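Local coordinates for fatty acid-binding protein TM_1468 (Thermotoga maritima, PDB 1VPV) that binds long-chain fatty acids such as palmitate and may take part in lipid transport or fatty acid metabolism, at residues V15-D20 against R142-M147; Y95-V100 against D122-V127. One frame throughout, in Å; residues are numbered along the deposited sequence.

Contact 1: V15-D20 against R142-M147; sequences VKILVD and RVAREM
Arg145 reaches from helix 138-149 to the first strand of the DegV fold and ends on the backbone of Val15, while Ile17 lies against the same guanidinium. The pairing is an alpha-on-beta packing in which the helix covers one face of the sheet: the axes of strand 15-20 and helix 142-147 run antiparallel at 175° and pass 10.0 Å apart. Arg145 and Ile17 span that spacing. Arg145 carries CG anti to the backbone N, then bends at chi2 and chi3, which turns the guanidinium end-on to Val15. Both terminal nitrogens bond to one acceptor, and Val15 O sits in the guanidinium plane. Two further backbone oxygens, those of Tyr33 and Asp34, take bonds from Arg145 NE and NH2, so a buried cation is held by carbonyls and its rotation is probably well fixed. Lys16, on the other face of the strand, is instead salt-bridged to Asp34.

Ile17 points toward the helix and supplies the apolar half of the contact. Its CD1 lies 3.6 Å above the guanidinium plane, displaced from its centre toward one side of the group, and approaches the methyl of Ala144, with CD1 to Ala144 CB at 4.4 Å. In the grip itself, Arg145 NH2 stands 2.9 Å and Arg145 NH1 3.0 Å from Val15 O, with N-H...O angles of 150° and 145°.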
ATOM      1  N   VAL A  15      -2.821 -16.870  14.104  1.00 22.11           N
ATOM      2  CA  VAL A  15      -3.255 -15.527  13.711  1.00 21.84           C
ATOM      3  C   VAL A  15      -3.372 -15.324  12.203  1.00 20.01           C
ATOM      4  O   VAL A  15      -2.409 -15.514  11.475  1.00 19.95           O
ATOM      5  CB  VAL A  15      -2.271 -14.466  14.259  1.00 21.91           C
ATOM      6  CG1 VAL A  15      -2.810 -13.066  14.021  1.00 24.49           C
ATOM      7  CG2 VAL A  15      -2.040 -14.672  15.735  1.00 25.17           C
ATOM      8  N   LYS A  16      -4.549 -14.920  11.737  1.00 21.64           N
ATOM      9  CA  LYS A  16      -4.731 -14.479  10.345  1.00 20.92           C
ATOM     10  C   LYS A  16      -4.355 -13.020  10.226  1.00 22.43           C
ATOM     11  O   LYS A  16      -4.681 -12.225  11.113  1.00 23.23           O
ATOM     12  CB  LYS A  16      -6.190 -14.585   9.919  1.00 20.75           C
ATOM     13  CG  LYS A  16      -6.395 -14.369   8.425  1.00 18.26           C
ATOM     14  CD  LYS A  16      -6.121 -15.678   7.664  1.00 18.18           C
ATOM     15  CE  LYS A  16      -5.758 -15.421   6.233  1.00 17.18           C
ATOM     16  NZ  LYS A  16      -5.479 -16.714   5.580  1.00 16.92           N
ATOM     17  N   ILE A  17      -3.700 -12.660   9.127  1.00 21.81           N
ATOM     18  CA  ILE A  17      -3.427 -11.265   8.848  1.00 21.17           C
ATOM     19  C   ILE A  17      -4.253 -10.892   7.619  1.00 22.06           C
ATOM     20  O   ILE A  17      -4.226 -11.574   6.605  1.00 21.19           O
ATOM     21  CB  ILE A  17      -1.939 -11.011   8.598  1.00 20.01           C
ATOM     22  CG1 ILE A  17      -1.149 -11.248   9.877  1.00 24.20           C
ATOM     23  CG2 ILE A  17      -1.703  -9.585   8.083  1.00 17.04           C
ATOM     24  CD1 ILE A  17       0.387 -11.274   9.694  1.00 22.72           C
ATOM     25  N   LEU A  18      -5.003  -9.809   7.728  1.00 21.05           N
ATOM     26  CA  LEU A  18      -5.778  -9.309   6.611  1.00 22.69           C
ATOM     27  C   LEU A  18      -5.304  -7.899   6.258  1.00 22.34           C
ATOM     28  O   LEU A  18      -5.179  -7.043   7.136  1.00 25.40           O
ATOM     29  CB  LEU A  18      -7.251  -9.278   7.000  1.00 23.21           C
ATOM     30  CG  LEU A  18      -8.207  -8.764   5.936  1.00 20.44           C
ATOM     31  CD1 LEU A  18      -8.308  -9.739   4.800  1.00 20.28           C
ATOM     32  CD2 LEU A  18      -9.565  -8.548   6.596  1.00 23.16           C
ATOM     33  N   VAL A  19      -5.007  -7.656   4.990  1.00 21.91           N
ATOM     34  CA  VAL A  19      -4.856  -6.253   4.513  1.00 20.81           C
ATOM     35  C   VAL A  19      -5.990  -6.017   3.514  1.00 20.65           C
ATOM     36  O   VAL A  19      -6.657  -6.950   3.085  1.00 22.43           O
ATOM     37  CB  VAL A  19      -3.483  -5.971   3.863  1.00 19.35           C
ATOM     38  CG1 VAL A  19      -2.321  -6.291   4.854  1.00 21.20           C
ATOM     39  CG2 VAL A  19      -3.310  -6.774   2.558  1.00 23.14           C
ATOM     40  N   ASP A  20      -6.217  -4.764   3.168  1.00 22.93           N
ATOM     41  CA  ASP A  20      -7.163  -4.415   2.143  1.00 23.65           C
ATOM     42  C   ASP A  20      -6.462  -4.334   0.789  1.00 24.97           C
ATOM     43  O   ASP A  20      -5.229  -4.334   0.729  1.00 22.45           O
ATOM     44  CB  ASP A  20      -7.881  -3.129   2.516  1.00 26.48           C
ATOM     45  CG  ASP A  20      -6.972  -1.918   2.500  1.00 33.89           C
ATOM     46  OD1 ASP A  20      -6.489  -1.524   1.394  1.00 37.39           O
ATOM     47  OD2 ASP A  20      -6.782  -1.350   3.602  1.00 36.11           O
ATOM     48  N   ARG A 142       4.421  -8.229   7.065  1.00 23.13           N
ATOM     49  CA  ARG A 142       5.527  -9.180   7.104  1.00 21.60           C
ATOM     50  C   ARG A 142       6.152  -9.206   8.482  1.00 21.85           C
ATOM     51  O   ARG A 142       6.377 -10.281   9.048  1.00 22.63           O
ATOM     52  CB  ARG A 142       6.594  -8.847   6.099  1.00 19.27           C
ATOM     53  CG  ARG A 142       7.813  -9.776   6.187  1.00 24.62           C
ATOM     54  CD  ARG A 142       8.676  -9.715   4.953  1.00 23.28           C
ATOM     55  NE  ARG A 142       9.143  -8.343   4.735  1.00 25.54           N
ATOM     56  CZ  ARG A 142       9.901  -7.963   3.707  1.00 26.67           C
ATOM     57  NH1 ARG A 142      10.324  -8.841   2.809  1.00 21.09           N
ATOM     58  NH2 ARG A 142      10.259  -6.691   3.588  1.00 29.56           N
ATOM     59  N   VAL A 143       6.428  -8.024   9.007  1.00 21.50           N
ATOM     60  CA  VAL A 143       7.112  -7.898  10.290  1.00 23.32           C
ATOM     61  C   VAL A 143       6.261  -8.498  11.385  1.00 22.38           C
ATOM     62  O   VAL A 143       6.771  -9.179  12.230  1.00 21.30           O
ATOM     63  CB  VAL A 143       7.439  -6.414  10.626  1.00 24.66           C
ATOM     64  CG1 VAL A 143       7.910  -6.285  12.036  1.00 25.46           C
ATOM     65  CG2 VAL A 143       8.521  -5.865   9.655  1.00 24.31           C
ATOM     66  N   ALA A 144       4.955  -8.246  11.358  1.00 22.12           N
ATOM     67  CA  ALA A 144       4.062  -8.860  12.315  1.00 22.02           C
ATOM     68  C   ALA A 144       4.127 -10.368  12.226  1.00 21.43           C
ATOM     69  O   ALA A 144       4.061 -11.068  13.252  1.00 19.70           O
ATOM     70  CB  ALA A 144       2.653  -8.412  12.086  1.00 23.27           C
ATOM     71  N   ARG A 145       4.249 -10.890  11.012  1.00 20.65           N
ATOM     72  CA  ARG A 145       4.273 -12.355  10.865  1.00 19.77           C
ATOM     73  C   ARG A 145       5.544 -12.913  11.476  1.00 19.43           C
ATOM     74  O   ARG A 145       5.517 -13.884  12.242  1.00 18.75           O
ATOM     75  CB  ARG A 145       4.185 -12.779   9.389  1.00 19.69           C
ATOM     76  CG  ARG A 145       4.242 -14.293   9.185  1.00 20.20           C
ATOM     77  CD  ARG A 145       3.145 -15.045  10.022  1.00 17.30           C
ATOM     78  NE  ARG A 145       1.816 -14.878   9.417  1.00 18.86           N
ATOM     79  CZ  ARG A 145       0.654 -15.087  10.033  1.00 17.30           C
ATOM     80  NH1 ARG A 145       0.598 -15.462  11.292  1.00 23.78           N
ATOM     81  NH2 ARG A 145      -0.471 -14.902   9.375  1.00 24.76           N
ATOM     82  N   GLU A 146       6.661 -12.278  11.141  1.00 20.04           N
ATOM     83  CA  GLU A 146       7.959 -12.784  11.553  1.00 23.19           C
ATOM     84  C   GLU A 146       8.005 -12.816  13.064  1.00 24.26           C
ATOM     85  O   GLU A 146       8.390 -13.826  13.643  1.00 27.03           O
ATOM     86  CB  GLU A 146       9.099 -11.956  10.980  1.00 21.44           C
ATOM     87  CG  GLU A 146       9.156 -12.051   9.464  1.00 23.82           C
ATOM     88  CD  GLU A 146      10.011 -10.950   8.829  1.00 29.99           C
ATOM     89  OE1 GLU A 146       9.935  -9.773   9.251  1.00 32.80           O
ATOM     90  OE2 GLU A 146      10.767 -11.273   7.895  1.00 36.09           O
HETATM   91  N   MSE A 147       7.541 -11.757  13.712  1.00 24.17           N
HETATM   92  CA  MSE A 147       7.601 -11.761  15.161  1.00 27.96           C
HETATM   93  C   MSE A 147       6.554 -12.674  15.819  1.00 24.39           C
HETATM   94  O   MSE A 147       6.803 -13.183  16.913  1.00 26.42           O
HETATM   95  CB  MSE A 147       7.688 -10.352  15.744  1.00 24.93           C
HETATM   96  CG  MSE A 147       6.645  -9.414  15.384  1.00 32.93           C
HETATM   97 SE   MSE A 147       7.080  -7.567  16.019  1.00 43.00          SE
HETATM   98  CE  MSE A 147       8.982  -7.407  15.402  1.00 55.54           C
TER

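Contact 2: Y95-V100 against D122-V127; sequences YDVVLV and DIPVYV
Strands 97-102 and 125-129 are the two parallel strands of a beta-alpha-beta unit, joined through helix 110-118, and here they pair directly. Val98 N donates to Pro124 O at 3.0 Å, Tyr126 N to Val98 O at 2.9 Å, and Val100 N to Tyr126 O at 2.8 Å. All three bonds are close to straight, at 164° to 172°, and the short strand axes diverge by just 12°. Val98 O and Tyr126 O each also receive a CA-H contact, from Val125 and Leu99 respectively.

The alternation of a parallel sheet then sorts the side chains. Val98, Val100, Val125 and Val127 share one face, which helices 80-92 and 110-118 cover; Val100 CG2 meets Val125 CG1 at 3.8 Å. Leu99 and Tyr126 occupy the other, beneath helix 154-166. With CG anti to the carbonyl carbon, Tyr126 presents the edge of its ring to Val97, CD2 lying 3.7 Å from Val97 CG1.

Before the second strand, Ile123 is extended, both torsions anti; the Ile123 and Val98 side chains cross at about a right angle, with Ile123 CD1 3.8 Å from Val98 CG2 and also touching Tyr95 O. An alanine here is likely to leave Val98 CG2 without this apolar neighbour and open a gap beside the Tyr95 carbonyl. Next to it, Pro124 CD rests 3.2 Å from Asp96 O.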
ATOM      1  N   TYR A  95      -8.800 -20.078  13.239  1.00 21.12           N
ATOM      2  CA  TYR A  95      -7.916 -19.014  13.724  1.00 20.79           C
ATOM      3  C   TYR A  95      -8.383 -18.550  15.113  1.00 18.95           C
ATOM      4  O   TYR A  95      -9.550 -18.664  15.448  1.00 15.96           O
ATOM      5  CB  TYR A  95      -7.841 -17.893  12.725  1.00 18.67           C
ATOM      6  CG  TYR A  95      -7.010 -18.234  11.498  1.00 21.27           C
ATOM      7  CD1 TYR A  95      -5.603 -18.113  11.525  1.00 26.36           C
ATOM      8  CD2 TYR A  95      -7.607 -18.672  10.316  1.00 22.04           C
ATOM      9  CE1 TYR A  95      -4.819 -18.405  10.401  1.00 21.06           C
ATOM     10  CE2 TYR A  95      -6.826 -18.967   9.170  1.00 18.78           C
ATOM     11  CZ  TYR A  95      -5.444 -18.828   9.228  1.00 21.81           C
ATOM     12  OH  TYR A  95      -4.685 -19.106   8.131  1.00 22.43           O
ATOM     13  N   ASP A  96      -7.438 -18.131  15.949  1.00 20.58           N
ATOM     14  CA  ASP A  96      -7.775 -17.616  17.287  1.00 19.22           C
ATOM     15  C   ASP A  96      -7.885 -16.107  17.278  1.00 15.28           C
ATOM     16  O   ASP A  96      -8.610 -15.574  18.078  1.00 15.08           O
ATOM     17  CB  ASP A  96      -6.760 -18.031  18.346  1.00 18.96           C
ATOM     18  CG  ASP A  96      -6.440 -19.510  18.310  1.00 20.43           C
ATOM     19  OD1 ASP A  96      -7.304 -20.345  18.655  1.00 21.82           O
ATOM     20  OD2 ASP A  96      -5.293 -19.821  17.934  1.00 21.93           O
ATOM     21  N   VAL A  97      -7.191 -15.441  16.359  1.00 14.21           N
ATOM     22  CA  VAL A  97      -7.096 -13.973  16.324  1.00 16.18           C
ATOM     23  C   VAL A  97      -6.986 -13.504  14.854  1.00 17.93           C
ATOM     24  O   VAL A  97      -6.346 -14.164  14.027  1.00 14.68           O
ATOM     25  CB  VAL A  97      -5.842 -13.456  17.095  1.00 17.79           C
ATOM     26  CG1 VAL A  97      -5.702 -11.936  16.975  1.00 19.44           C
ATOM     27  CG2 VAL A  97      -5.871 -13.836  18.557  1.00 20.85           C
ATOM     28  N   VAL A  98      -7.642 -12.386  14.527  1.00 19.84           N
ATOM     29  CA  VAL A  98      -7.431 -11.723  13.236  1.00 20.05           C
ATOM     30  C   VAL A  98      -6.741 -10.385  13.478  1.00 19.45           C
ATOM     31  O   VAL A  98      -7.169  -9.601  14.326  1.00 18.30           O
ATOM     32  CB  VAL A  98      -8.723 -11.429  12.504  1.00 19.71           C
ATOM     33  CG1 VAL A  98      -8.401 -10.858  11.142  1.00 22.88           C
ATOM     34  CG2 VAL A  98      -9.569 -12.677  12.363  1.00 20.66           C
ATOM     35  N   LEU A  99      -5.670 -10.147  12.745  1.00 17.96           N
ATOM     36  CA  LEU A  99      -4.982  -8.875  12.791  1.00 21.51           C
ATOM     37  C   LEU A  99      -5.185  -8.167  11.469  1.00 20.44           C
ATOM     38  O   LEU A  99      -4.708  -8.646  10.453  1.00 23.36           O
ATOM     39  CB  LEU A  99      -3.486  -9.093  13.017  1.00 21.27           C
ATOM     40  CG  LEU A  99      -2.618  -7.824  12.925  1.00 28.20           C
ATOM     41  CD1 LEU A  99      -2.968  -6.851  14.044  1.00 31.56           C
ATOM     42  CD2 LEU A  99      -1.139  -8.179  12.977  1.00 26.00           C
ATOM     43  N   VAL A 100      -5.857  -7.020  11.486  1.00 21.99           N
ATOM     44  CA  VAL A 100      -6.169  -6.232  10.272  1.00 21.14           C
ATOM     45  C   VAL A 100      -5.307  -4.961  10.187  1.00 19.35           C
ATOM     46  O   VAL A 100      -5.249  -4.169  11.117  1.00 21.85           O
ATOM     47  CB  VAL A 100      -7.673  -5.784  10.267  1.00 20.39           C
ATOM     48  CG1 VAL A 100      -8.035  -5.051   8.982  1.00 13.18           C
ATOM     49  CG2 VAL A 100      -8.588  -6.960  10.501  1.00 19.45           C
ATOM     50  N   ASP A 122     -17.425 -12.811  17.437  1.00 30.21           N
ATOM     51  CA  ASP A 122     -16.802 -13.436  18.607  1.00 30.57           C
ATOM     52  C   ASP A 122     -15.291 -13.397  18.667  1.00 28.81           C
ATOM     53  O   ASP A 122     -14.709 -13.406  19.750  1.00 32.96           O
ATOM     54  CB  ASP A 122     -17.159 -14.918  18.595  1.00 31.49           C
ATOM     55  CG  ASP A 122     -18.547 -15.165  19.038  1.00 36.79           C
ATOM     56  OD1 ASP A 122     -19.121 -14.245  19.658  1.00 43.69           O
ATOM     57  OD2 ASP A 122     -19.061 -16.276  18.770  1.00 52.78           O
ATOM     58  N   ILE A 123     -14.675 -13.452  17.500  1.00 25.51           N
ATOM     59  CA  ILE A 123     -13.263 -13.739  17.359  1.00 24.20           C
ATOM     60  C   ILE A 123     -12.488 -12.432  17.534  1.00 21.97           C
ATOM     61  O   ILE A 123     -12.819 -11.443  16.893  1.00 25.26           O
ATOM     62  CB  ILE A 123     -12.979 -14.435  15.976  1.00 24.14           C
ATOM     63  CG1 ILE A 123     -11.481 -14.664  15.769  1.00 24.62           C
ATOM     64  CG2 ILE A 123     -13.560 -13.616  14.771  1.00 22.93           C
ATOM     65  CD1 ILE A 123     -11.154 -15.436  14.483  1.00 24.39           C
ATOM     66  N   PRO A 124     -11.464 -12.414  18.404  1.00 19.31           N
ATOM     67  CA  PRO A 124     -10.819 -11.131  18.669  1.00 18.29           C
ATOM     68  C   PRO A 124     -10.175 -10.596  17.395  1.00 19.35           C
ATOM     69  O   PRO A 124      -9.482 -11.320  16.705  1.00 22.92           O
ATOM     70  CB  PRO A 124      -9.773 -11.455  19.724  1.00 18.64           C
ATOM     71  CG  PRO A 124      -9.940 -12.858  20.106  1.00 14.44           C
ATOM     72  CD  PRO A 124     -10.845 -13.525  19.147  1.00 19.61           C
ATOM     73  N   VAL A 125     -10.485  -9.360  17.038  1.00 20.55           N
ATOM     74  CA  VAL A 125      -9.965  -8.750  15.821  1.00 19.04           C
ATOM     75  C   VAL A 125      -9.298  -7.480  16.241  1.00 19.17           C
ATOM     76  O   VAL A 125      -9.908  -6.641  16.878  1.00 22.17           O
ATOM     77  CB  VAL A 125     -11.089  -8.422  14.840  1.00 19.24           C
ATOM     78  CG1 VAL A 125     -10.556  -7.643  13.630  1.00 22.48           C
ATOM     79  CG2 VAL A 125     -11.818  -9.705  14.396  1.00 21.31           C
ATOM     80  N   TYR A 126      -8.029  -7.344  15.911  1.00 21.31           N
ATOM     81  CA  TYR A 126      -7.282  -6.139  16.213  1.00 20.77           C
ATOM     82  C   TYR A 126      -7.038  -5.370  14.925  1.00 20.83           C
ATOM     83  O   TYR A 126      -6.458  -5.897  13.993  1.00 23.36           O
ATOM     84  CB  TYR A 126      -5.978  -6.526  16.857  1.00 20.66           C
ATOM     85  CG  TYR A 126      -6.174  -7.152  18.207  1.00 22.29           C
ATOM     86  CD1 TYR A 126      -6.191  -6.380  19.357  1.00 23.83           C
ATOM     87  CD2 TYR A 126      -6.314  -8.526  18.342  1.00 21.56           C
ATOM     88  CE1 TYR A 126      -6.353  -6.964  20.611  1.00 26.28           C
ATOM     89  CE2 TYR A 126      -6.476  -9.111  19.579  1.00 20.11           C
ATOM     90  CZ  TYR A 126      -6.502  -8.328  20.708  1.00 23.24           C
ATOM     91  OH  TYR A 126      -6.691  -8.913  21.943  1.00 26.86           O
ATOM     92  N   VAL A 127      -7.496  -4.128  14.874  1.00 20.44           N
ATOM     93  CA  VAL A 127      -7.413  -3.354  13.663  1.00 20.06           C
ATOM     94  C   VAL A 127      -6.396  -2.254  13.810  1.00 19.22           C
ATOM     95  O   VAL A 127      -6.516  -1.442  14.695  1.00 15.75           O
ATOM     96  CB  VAL A 127      -8.749  -2.701  13.303  1.00 20.84           C
ATOM     97  CG1 VAL A 127      -8.667  -2.148  11.850  1.00 22.98           C
ATOM     98  CG2 VAL A 127      -9.891  -3.689  13.433  1.00 14.28           C
TER

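Overall arrangement
Contacts 1 and 2 meet in one mixed sheet, since strands 15-20 and 97-102 are neighbours in it; the centres of the two contacts lie about 11 Å apart. Probable backbone hydrogen bonds stitch them together: Lys16 O to Leu99 N at 2.8 Å and Leu18 N to Leu99 O at 3.0 Å. Both segments of contact 2 fall between the two segments of contact 1 in the sequence, and strand 125-129 leads on to helix 138-149. Contact 1 lies away from the residues known to bind fatty acid; in contact 2, the Val100 side chain is about 11 Å from that of Ser108, which binds hexadecanoate, and about 13 Å from the bound palmitic acid.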